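Local coordinates for coenzyme PQQ synthesis protein D (Xanthomonas campestris pv. campestris, PDB 3G2B), which probably binds the peptide PqqA and presents it to the enzyme PqqE during biosynthesis of the redox cofactor pyrroloquinoline quinone, at residues Ala17-Gln22 against Leu33-Val38; Ser57-Ala62 against Glu75-Val80; Arg37-Asp42 against Lys90-Leu95. One frame throughout, in Å; residues are numbered along the deposited sequence.

Contact 1 of 3, residues Ala17-Gln22 against Leu33-Val38. With PO4 (phosphate ion), chain B.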
loop_
_atom_site.group_PDB
_atom_site.type_symbol
_atom_site.label_atom_id
_atom_site.label_comp_id
_atom_site.label_asym_id
_atom_site.label_seq_id
_atom_site.Cartn_x
_atom_site.Cartn_y
_atom_site.Cartn_z
ATOM N N ALA A 17 6.560 -1.347 11.504
ATOM C CA ALA A 17 6.952 -2.603 12.127
ATOM C C ALA A 17 6.985 -3.722 11.103
ATOM O O ALA A 17 6.091 -3.841 10.269
ATOM C CB ALA A 17 5.976 -2.955 13.241
ATOM N N GLY A 18 8.022 -4.545 11.165
ATOM C CA GLY A 18 8.125 -5.647 10.232
ATOM C C GLY A 18 8.813 -5.281 8.934
ATOM O O GLY A 18 9.263 -6.165 8.206
ATOM N N VAL A 19 8.886 -3.989 8.624
ATOM C CA VAL A 19 9.553 -3.570 7.398
ATOM C C VAL A 19 11.037 -3.543 7.710
ATOM O O VAL A 19 11.501 -2.727 8.503
ATOM C CB VAL A 19 9.098 -2.170 6.944
ATOM C CG1 VAL A 19 9.869 -1.748 5.702
ATOM C CG2 VAL A 19 7.608 -2.181 6.652
ATOM N N ARG A 20 11.789 -4.446 7.097
ATOM C CA ARG A 20 13.213 -4.488 7.374
ATOM C C ARG A 20 14.098 -4.407 6.148
ATOM O O ARG A 20 13.711 -4.794 5.049
ATOM C CB ARG A 20 13.546 -5.740 8.185
ATOM C CG ARG A 20 13.192 -7.052 7.518
ATOM C CD ARG A 20 13.207 -8.180 8.544
ATOM N NE ARG A 20 12.956 -9.490 7.952
ATOM C CZ ARG A 20 13.844 -10.175 7.239
ATOM N NH1 ARG A 20 13.519 -11.361 6.739
ATOM N NH2 ARG A 20 15.058 -9.682 7.030
ATOM N N LEU A 21 15.292 -3.874 6.358
ATOM C CA LEU A 21 16.264 -3.729 5.291
ATOM C C LEU A 21 16.996 -5.056 5.130
ATOM O O LEU A 21 17.384 -5.676 6.119
ATOM C CB LEU A 21 17.260 -2.627 5.653
ATOM C CG LEU A 21 18.340 -2.297 4.626
ATOM C CD1 LEU A 21 17.690 -1.778 3.355
ATOM C CD2 LEU A 21 19.287 -1.252 5.204
ATOM N N GLN A 22 17.169 -5.496 3.888
ATOM C CA GLN A 22 17.876 -6.742 3.609
ATOM C C GLN A 22 18.842 -6.586 2.449
ATOM O O GLN A 22 18.533 -5.945 1.441
ATOM C CB GLN A 22 16.913 -7.890 3.276
ATOM C CG GLN A 22 17.635 -9.098 2.662
ATOM C CD GLN A 22 16.711 -10.246 2.289
ATOM O OE1 GLN A 22 16.458 -11.148 3.092
ATOM N NE2 GLN A 22 16.196 -10.213 1.066
ATOM N N LEU A 33 11.834 -5.333 2.988
ATOM C CA LEU A 33 10.895 -6.445 2.963
ATOM C C LEU A 33 9.697 -6.004 3.781
ATOM O O LEU A 33 9.833 -5.708 4.969
ATOM C CB LEU A 33 11.510 -7.694 3.601
ATOM C CG LEU A 33 12.792 -8.252 2.987
ATOM C CD1 LEU A 33 12.544 -8.646 1.542
ATOM C CD2 LEU A 33 13.889 -7.210 3.087
ATOM N N ALA A 34 8.537 -5.934 3.137
ATOM C CA ALA A 34 7.303 -5.533 3.810
ATOM C C ALA A 34 6.597 -6.808 4.257
ATOM O O ALA A 34 6.487 -7.763 3.493
ATOM C CB ALA A 34 6.418 -4.752 2.856
ATOM N N PRO A 35 6.106 -6.837 5.503
ATOM C CA PRO A 35 5.417 -8.011 6.037
ATOM C C PRO A 35 4.042 -8.253 5.436
ATOM O O PRO A 35 3.428 -7.348 4.868
ATOM C CB PRO A 35 5.332 -7.705 7.526
ATOM C CG PRO A 35 5.134 -6.228 7.532
ATOM C CD PRO A 35 6.141 -5.751 6.501
ATOM N N GLU A 36 3.571 -9.488 5.564
ATOM C CA GLU A 36 2.251 -9.853 5.074
ATOM C C GLU A 36 1.254 -8.990 5.836
ATOM O O GLU A 36 1.516 -8.592 6.974
ATOM C CB GLU A 36 1.975 -11.333 5.351
ATOM C CG GLU A 36 2.923 -12.278 4.639
ATOM C CD GLU A 36 2.594 -13.738 4.894
ATOM O OE1 GLU A 36 3.298 -14.609 4.339
ATOM O OE2 GLU A 36 1.633 -14.012 5.645
ATOM N N ARG A 37 0.116 -8.692 5.217
ATOM C CA ARG A 37 -0.890 -7.866 5.869
ATOM C C ARG A 37 -2.235 -8.571 5.921
ATOM O O ARG A 37 -2.496 -9.503 5.156
ATOM C CB ARG A 37 -1.038 -6.532 5.137
ATOM C CG ARG A 37 0.188 -5.630 5.230
ATOM C CD ARG A 37 0.065 -4.473 4.251
ATOM N NE ARG A 37 0.186 -4.925 2.867
ATOM C CZ ARG A 37 -0.316 -4.272 1.823
ATOM N NH1 ARG A 37 -0.155 -4.750 0.597
ATOM N NH2 ARG A 37 -0.996 -3.149 2.008
ATOM N N VAL A 38 -3.079 -8.118 6.841
ATOM C CA VAL A 38 -4.408 -8.683 7.025
ATOM C C VAL A 38 -5.423 -7.553 6.927
ATOM O O VAL A 38 -5.297 -6.534 7.609
ATOM C CB VAL A 38 -4.530 -9.361 8.410
ATOM C CG1 VAL A 38 -5.927 -9.933 8.595
ATOM C CG2 VAL A 38 -3.489 -10.459 8.541
HETATM P P PO4 B . -2.191 -1.446 5.566
HETATM O O1 PO4 B . -1.279 -1.119 4.321
HETATM O O2 PO4 B . -3.160 -0.233 5.844
HETATM O O3 PO4 B . -3.030 -2.747 5.270
HETATM O O4 PO4 B . -1.287 -1.691 6.833
#

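Contact 2 of 3, residues Ser57-Ala62 against Glu75-Val80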
loop_
_atom_site.group_PDB
_atom_site.type_symbol
_atom_site.label_atom_id
_atom_site.label_comp_id
_atom_site.label_asym_id
_atom_site.label_seq_id
_atom_site.Cartn_x
_atom_site.Cartn_y
_atom_site.Cartn_z
ATOM N N SER A 57 -17.428 -4.792 -14.002
ATOM C CA SER A 57 -17.186 -3.467 -13.439
ATOM C C SER A 57 -17.881 -3.388 -12.090
ATOM O O SER A 57 -18.706 -4.244 -11.768
ATOM C CB SER A 57 -17.758 -2.386 -14.352
ATOM O OG SER A 57 -19.174 -2.439 -14.356
ATOM N N LEU A 58 -17.556 -2.365 -11.304
ATOM C CA LEU A 58 -18.191 -2.211 -9.997
ATOM C C LEU A 58 -19.687 -1.984 -10.185
ATOM O O LEU A 58 -20.496 -2.414 -9.365
ATOM C CB LEU A 58 -17.573 -1.040 -9.227
ATOM C CG LEU A 58 -16.070 -1.157 -8.954
ATOM C CD1 LEU A 58 -15.648 -0.023 -8.013
ATOM C CD2 LEU A 58 -15.747 -2.509 -8.331
ATOM N N ALA A 59 -20.052 -1.303 -11.268
ATOM C CA ALA A 59 -21.460 -1.055 -11.555
ATOM C C ALA A 59 -22.166 -2.393 -11.754
ATOM O O ALA A 59 -23.245 -2.625 -11.206
ATOM C CB ALA A 59 -21.596 -0.190 -12.812
ATOM N N GLN A 60 -21.549 -3.282 -12.528
ATOM C CA GLN A 60 -22.129 -4.596 -12.784
ATOM C C GLN A 60 -22.185 -5.426 -11.508
ATOM O O GLN A 60 -23.170 -6.110 -11.244
ATOM C CB GLN A 60 -21.313 -5.332 -13.848
ATOM C CG GLN A 60 -21.436 -4.713 -15.230
ATOM C CD GLN A 60 -20.508 -5.360 -16.247
ATOM O OE1 GLN A 60 -19.285 -5.294 -16.122
ATOM N NE2 GLN A 60 -21.091 -5.990 -17.265
ATOM N N ILE A 61 -21.124 -5.367 -10.714
ATOM C CA ILE A 61 -21.096 -6.122 -9.470
ATOM C C ILE A 61 -22.216 -5.653 -8.543
ATOM O O ILE A 61 -22.908 -6.469 -7.932
ATOM C CB ILE A 61 -19.728 -5.973 -8.767
ATOM C CG1 ILE A 61 -18.655 -6.704 -9.583
ATOM C CG2 ILE A 61 -19.801 -6.536 -7.347
ATOM C CD1 ILE A 61 -17.238 -6.481 -9.094
ATOM N N ALA A 62 -22.404 -4.341 -8.453
ATOM C CA ALA A 62 -23.443 -3.785 -7.589
ATOM C C ALA A 62 -24.842 -4.152 -8.075
ATOM O O ALA A 62 -25.713 -4.483 -7.273
ATOM C CB ALA A 62 -23.300 -2.274 -7.509
ATOM N N GLU A 75 -27.607 2.252 -3.346
ATOM C CA GLU A 75 -26.951 2.061 -2.057
ATOM C C GLU A 75 -25.797 1.068 -2.158
ATOM O O GLU A 75 -24.699 1.322 -1.664
ATOM C CB GLU A 75 -27.967 1.564 -1.024
ATOM C CG GLU A 75 -28.973 2.625 -0.602
ATOM C CD GLU A 75 -30.057 2.088 0.313
ATOM O OE1 GLU A 75 -29.754 1.196 1.135
ATOM O OE2 GLU A 75 -31.208 2.575 0.219
ATOM N N ILE A 76 -26.052 -0.071 -2.790
ATOM C CA ILE A 76 -25.022 -1.083 -2.936
ATOM C C ILE A 76 -23.852 -0.576 -3.786
ATOM O O ILE A 76 -22.693 -0.867 -3.494
ATOM C CB ILE A 76 -25.606 -2.377 -3.550
ATOM C CG1 ILE A 76 -26.655 -2.978 -2.602
ATOM C CG2 ILE A 76 -24.493 -3.385 -3.810
ATOM C CD1 ILE A 76 -26.132 -3.298 -1.209
ATOM N N GLU A 77 -24.141 0.197 -4.830
ATOM C CA GLU A 77 -23.063 0.717 -5.665
ATOM C C GLU A 77 -22.152 1.611 -4.827
ATOM O O GLU A 77 -20.930 1.547 -4.934
ATOM C CB GLU A 77 -23.621 1.498 -6.860
ATOM C CG GLU A 77 -22.525 2.005 -7.800
ATOM C CD GLU A 77 -23.058 2.522 -9.127
ATOM O OE1 GLU A 77 -22.820 3.710 -9.448
ATOM O OE2 GLU A 77 -23.701 1.738 -9.854
ATOM N N THR A 78 -22.743 2.442 -3.975
ATOM C CA THR A 78 -21.934 3.305 -3.125
ATOM C C THR A 78 -21.025 2.455 -2.235
ATOM O O THR A 78 -19.833 2.730 -2.106
ATOM C CB THR A 78 -22.822 4.197 -2.229
ATOM O OG1 THR A 78 -23.400 5.237 -3.023
ATOM C CG2 THR A 78 -22.012 4.818 -1.098
ATOM N N ASP A 79 -21.595 1.416 -1.631
ATOM C CA ASP A 79 -20.837 0.540 -0.750
ATOM C C ASP A 79 -19.719 -0.194 -1.489
ATOM O O ASP A 79 -18.603 -0.330 -0.971
ATOM C CB ASP A 79 -21.783 -0.455 -0.071
ATOM C CG ASP A 79 -22.570 0.177 1.073
ATOM O OD1 ASP A 79 -22.637 1.425 1.149
ATOM O OD2 ASP A 79 -23.123 -0.571 1.901
ATOM N N VAL A 80 -20.016 -0.658 -2.699
ATOM C CA VAL A 80 -19.028 -1.367 -3.505
ATOM C C VAL A 80 -17.877 -0.437 -3.859
ATOM O O VAL A 80 -16.711 -0.808 -3.768
ATOM C CB VAL A 80 -19.661 -1.926 -4.808
ATOM C CG1 VAL A 80 -18.572 -2.455 -5.743
ATOM C CG2 VAL A 80 -20.635 -3.035 -4.471
HETATM O O HOH W 1 -25.020 -0.616 -10.312
#

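Contact 3 of 3, residues Arg37-Asp42 against Lys90-Leu95. With PO4 (phosphate ion), chain B; PO4 (phosphate ion), chain C.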
loop_
_atom_site.group_PDB
_atom_site.type_symbol
_atom_site.label_atom_id
_atom_site.label_comp_id
_atom_site.label_asym_id
_atom_site.label_seq_id
_atom_site.Cartn_x
_atom_site.Cartn_y
_atom_site.Cartn_z
ATOM N N ARG A 37 0.116 -8.692 5.217
ATOM C CA ARG A 37 -0.890 -7.866 5.869
ATOM C C ARG A 37 -2.235 -8.571 5.921
ATOM O O ARG A 37 -2.496 -9.503 5.156
ATOM C CB ARG A 37 -1.038 -6.532 5.137
ATOM C CG ARG A 37 0.188 -5.630 5.230
ATOM C CD ARG A 37 0.065 -4.473 4.251
ATOM N NE ARG A 37 0.186 -4.925 2.867
ATOM C CZ ARG A 37 -0.316 -4.272 1.823
ATOM N NH1 ARG A 37 -0.155 -4.750 0.597
ATOM N NH2 ARG A 37 -0.996 -3.149 2.008
ATOM N N VAL A 38 -3.079 -8.118 6.841
ATOM C CA VAL A 38 -4.408 -8.683 7.025
ATOM C C VAL A 38 -5.423 -7.553 6.927
ATOM O O VAL A 38 -5.297 -6.534 7.609
ATOM C CB VAL A 38 -4.530 -9.361 8.410
ATOM C CG1 VAL A 38 -5.927 -9.933 8.595
ATOM C CG2 VAL A 38 -3.489 -10.459 8.541
ATOM N N VAL A 39 -6.415 -7.727 6.060
ATOM C CA VAL A 39 -7.454 -6.725 5.878
ATOM C C VAL A 39 -8.808 -7.386 6.129
ATOM O O VAL A 39 -9.186 -8.322 5.429
ATOM C CB VAL A 39 -7.415 -6.137 4.446
ATOM C CG1 VAL A 39 -8.531 -5.130 4.263
ATOM C CG2 VAL A 39 -6.057 -5.478 4.193
ATOM N N GLU A 40 -9.526 -6.902 7.137
ATOM C CA GLU A 40 -10.828 -7.465 7.486
ATOM C C GLU A 40 -11.919 -7.123 6.473
ATOM O O GLU A 40 -12.010 -5.989 6.002
ATOM C CB GLU A 40 -11.248 -6.981 8.876
ATOM C CG GLU A 40 -12.605 -7.504 9.332
ATOM C CD GLU A 40 -12.968 -7.049 10.737
ATOM O OE1 GLU A 40 -14.052 -7.433 11.226
ATOM O OE2 GLU A 40 -12.171 -6.306 11.351
ATOM N N LEU A 41 -12.736 -8.121 6.146
ATOM C CA LEU A 41 -13.845 -7.976 5.202
ATOM C C LEU A 41 -15.108 -8.424 5.921
ATOM O O LEU A 41 -15.148 -9.522 6.465
ATOM C CB LEU A 41 -13.651 -8.888 3.992
ATOM C CG LEU A 41 -12.550 -8.627 2.972
ATOM C CD1 LEU A 41 -12.544 -9.747 1.936
ATOM C CD2 LEU A 41 -12.794 -7.290 2.309
ATOM N N ASP A 42 -16.143 -7.600 5.931
ATOM C CA ASP A 42 -17.356 -8.024 6.606
ATOM C C ASP A 42 -18.597 -7.915 5.746
ATOM O O ASP A 42 -18.715 -7.025 4.908
ATOM C CB ASP A 42 -17.552 -7.239 7.906
ATOM C CG ASP A 42 -17.579 -5.752 7.690
ATOM O OD1 ASP A 42 -18.478 -5.276 6.968
ATOM O OD2 ASP A 42 -16.700 -5.057 8.246
ATOM N N LYS A 90 -4.906 0.202 -0.293
ATOM C CA LYS A 90 -4.041 -0.771 0.362
ATOM C C LYS A 90 -3.187 -1.583 -0.611
ATOM O O LYS A 90 -2.518 -2.533 -0.207
ATOM C CB LYS A 90 -4.875 -1.696 1.253
ATOM C CG LYS A 90 -5.469 -0.984 2.468
ATOM C CD LYS A 90 -6.221 -1.942 3.374
ATOM C CE LYS A 90 -6.847 -1.227 4.569
ATOM N NZ LYS A 90 -5.850 -0.519 5.426
ATOM N N ARG A 91 -3.215 -1.196 -1.887
ATOM C CA ARG A 91 -2.423 -1.847 -2.935
ATOM C C ARG A 91 -2.778 -3.322 -3.105
ATOM O O ARG A 91 -1.897 -4.157 -3.332
ATOM C CB ARG A 91 -0.930 -1.745 -2.600
ATOM C CG ARG A 91 -0.525 -0.497 -1.825
ATOM C CD ARG A 91 -0.247 0.676 -2.729
ATOM N NE ARG A 91 0.909 0.432 -3.588
ATOM C CZ ARG A 91 1.417 1.333 -4.421
ATOM N NH1 ARG A 91 2.466 1.030 -5.172
ATOM N NH2 ARG A 91 0.877 2.541 -4.497
ATOM N N LEU A 92 -4.059 -3.652 -3.011
ATOM C CA LEU A 92 -4.466 -5.045 -3.124
ATOM C C LEU A 92 -5.109 -5.404 -4.457
ATOM O O LEU A 92 -5.377 -6.575 -4.712
ATOM C CB LEU A 92 -5.445 -5.388 -1.997
ATOM C CG LEU A 92 -4.989 -5.121 -0.560
ATOM C CD1 LEU A 92 -6.119 -5.456 0.397
ATOM C CD2 LEU A 92 -3.758 -5.949 -0.252
ATOM N N LEU A 93 -5.327 -4.411 -5.316
ATOM C CA LEU A 93 -6.005 -4.665 -6.583
ATOM C C LEU A 93 -5.250 -4.358 -7.863
ATOM O O LEU A 93 -4.329 -3.540 -7.885
ATOM C CB LEU A 93 -7.308 -3.865 -6.631
ATOM C CG LEU A 93 -8.223 -3.885 -5.407
ATOM C CD1 LEU A 93 -9.388 -2.920 -5.639
ATOM C CD2 LEU A 93 -8.718 -5.291 -5.154
ATOM N N ARG A 94 -5.673 -5.034 -8.928
ATOM C CA ARG A 94 -5.146 -4.829 -10.271
ATOM C C ARG A 94 -6.339 -4.237 -11.029
ATOM O O ARG A 94 -7.423 -4.821 -11.039
ATOM C CB ARG A 94 -4.725 -6.158 -10.908
ATOM C CG ARG A 94 -4.359 -6.040 -12.389
ATOM C CD ARG A 94 -3.802 -7.352 -12.936
ATOM N NE ARG A 94 -4.791 -8.426 -12.941
ATOM C CZ ARG A 94 -5.847 -8.467 -13.748
ATOM N NH1 ARG A 94 -6.054 -7.491 -14.622
ATOM N NH2 ARG A 94 -6.697 -9.483 -13.681
ATOM N N LEU A 95 -6.154 -3.073 -11.644
ATOM C CA LEU A 95 -7.249 -2.435 -12.368
ATOM C C LEU A 95 -7.100 -2.554 -13.879
ATOM O O LEU A 95 -6.061 -3.078 -14.332
ATOM C CB LEU A 95 -7.343 -0.961 -11.973
ATOM C CG LEU A 95 -7.485 -0.684 -10.472
ATOM C CD1 LEU A 95 -7.352 0.806 -10.219
ATOM C CD2 LEU A 95 -8.826 -1.207 -9.970
ATOM O OXT LEU A 95 -8.030 -2.120 -14.593
HETATM P P PO4 B . -2.191 -1.446 5.566
HETATM O O1 PO4 B . -1.279 -1.119 4.321
HETATM O O2 PO4 B . -3.160 -0.233 5.844
HETATM O O3 PO4 B . -3.030 -2.747 5.270
HETATM O O4 PO4 B . -1.287 -1.691 6.833
HETATM P P PO4 C . 3.681 -2.599 -4.191
HETATM O O1 PO4 C . 2.526 -2.264 -3.171
HETATM O O2 PO4 C . 3.782 -1.453 -5.271
HETATM O O3 PO4 C . 5.045 -2.722 -3.411
HETATM O O4 PO4 C . 3.371 -3.966 -4.910
HETATM O O HOH W 2 0.528 -4.507 -2.591
#

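Contact 1 of 3, residues Ala17-Gln22 against Leu33-Val38
An antiparallel beta hairpin, formed by strands 20-24 and 29-41, is joined here at its open end, where Arg20 and Leu33 make a hydrogen-bonded pair. Leu33 N bonds to Arg20 O at 2.8 Å, and Arg20 N returns a bond to Leu33 O at 3.2 Å. The same Leu33 O also receives the CA-H of Val19, with CA and O 3.2 Å apart, so one carbonyl is gripped by two donors of unequal strength. Leu33 lies on the same face as Arg20, its CB 4.3 Å from Arg20 CG, and its CD1 is 4.0 Å from Gln22 NE2. Between these two segments the ladder stops here. Pro35 has no N-H to give, and its CG and CD lie against the Ala17-Gly18 backbone, CD 3.6 Å from Gly18 O. Glycine suits that place twice over: its backbone angles (phi 87°) disfavour a side chain, and a CB would run into Pro35 CG. Val19 turns CG2 to Pro35 CD at 3.9 Å. On the second subunit, a strand pairs with Leu33 and Ala34, carrying the sheet across the interface. Two backbone bonds and the cover of Leu33 and Pro35 thus hold the hairpin's mouth, and the proline would favour the strand's departure from regular pairing.

Contact 2 of 3, residues Ser57-Ala62 against Glu75-Val80
Ala62 and Val80 carry the close packing between helices 58-68 and 73-89, whose short segments cross at 130° between their N-to-C directions, with a closest axis approach of 8.8 Å. Ala62 CB sits directly on the backbone of the other helix, 3.5 Å from Glu77 CA, and a residue this small lets the two helices come so near. Branched side chains flank it: Ile76 CG2 lies 4.0 Å from Ala62 CB, and Val80 CG2 approaches the same methyl at 4.1 Å. The other branch of Val80, CG1, is anti to the backbone N (chi1 171°), which carries it to Leu58 CD2 at 3.8 Å. Polar, water-mediated contact replaces this packing at Ala59. The extended Glu77 chain brings OE2 over Ala59, and one water bridges the helices, donating to Ala59 O at 2.8 Å and to Glu77 OE2 at 2.7 Å. The carboxylate has a stronger partner in a salt bridge to Arg9 of the second subunit. Ser57 and Gln60 cap helix 58-68 with a capping box: Gln60 N bonds to Ser57 OG and Ser57 N to Gln60 OE1. Leu58 continues the apolar layer to Tyr52, after helix 44-51, and to Ile81 and Thr84 farther along helix 73-89.

Contact 3 of 3, residues Arg37-Asp42 against Lys90-Leu95
Lys90, where the chain leaves helix 73-89, meets strand 29-41 with both its backbone and its side chain. Its carbonyl O accepts from Arg37 NH2 at 2.8 Å, the donor tilted 25° from the carbonyl plane, while Arg37 NH1 adds only a weak, bent bond to the same oxygen. The Arg37 chain is bent at chi3 (-70°), which swings the guanidinium round to this helix end; NH2 also gives a hydrogen bond to a phosphate O1, which lies in the guanidinium plane at its edge. The long alkyl chain of Lys90 passes obliquely across Val39, with CD 3.6 Å from Val39 CG2. Lysine's methylenes pack on valine while its ammonium extends beyond them, Lys90 NZ reaching O2 of that same phosphate at 2.7 Å. Arg91 has positive phi (61°) and is the C-prime residue of the Schellman motif that ends the helix. Its guanidinium grips a second phosphate through two nearly straight bonds, Arg91 NE to O1 at 3.2 Å and Arg91 NH1 to O2 at 2.8 Å of that phosphate. A water takes a weak bond from Arg37 NH1 and donates to Arg91 O and to this phosphate. Leu92 then turns back to the strand, its CD1 meeting Val39 CG2 tip to tip at 3.8 Å, and both residues also pack on Leu87. The phosphates, probably from the crystallisation liquor, also bind basic residues of the second subunit. Their negative charge probably offsets the basic cluster at the interface, while Arg37 would complement the partial negative charge at the helix's C-terminal end.

Overall arrangement
From the N terminus, contact 1 comes first, bringing strand 20-24 against strand 29-41 and closing the short hairpin loop between them. Contact 3 starts on the later part of that long strand, sharing Arg37 and Val38 with contact 1, and closes a much larger loop that holds all three helices before the chain returns at Lys90-Leu95. Contact 2 falls within that loop, pairing helices 58-68 and 73-89; its nearest atoms are about 7 Å from contact 3. Contacts 1 and 2 follow in series on opposite sides of the chain's centre, 33 Å apart between centres. Strand 29-41 thus links the hairpin to the helical part, and all three contacts touch the second subunit.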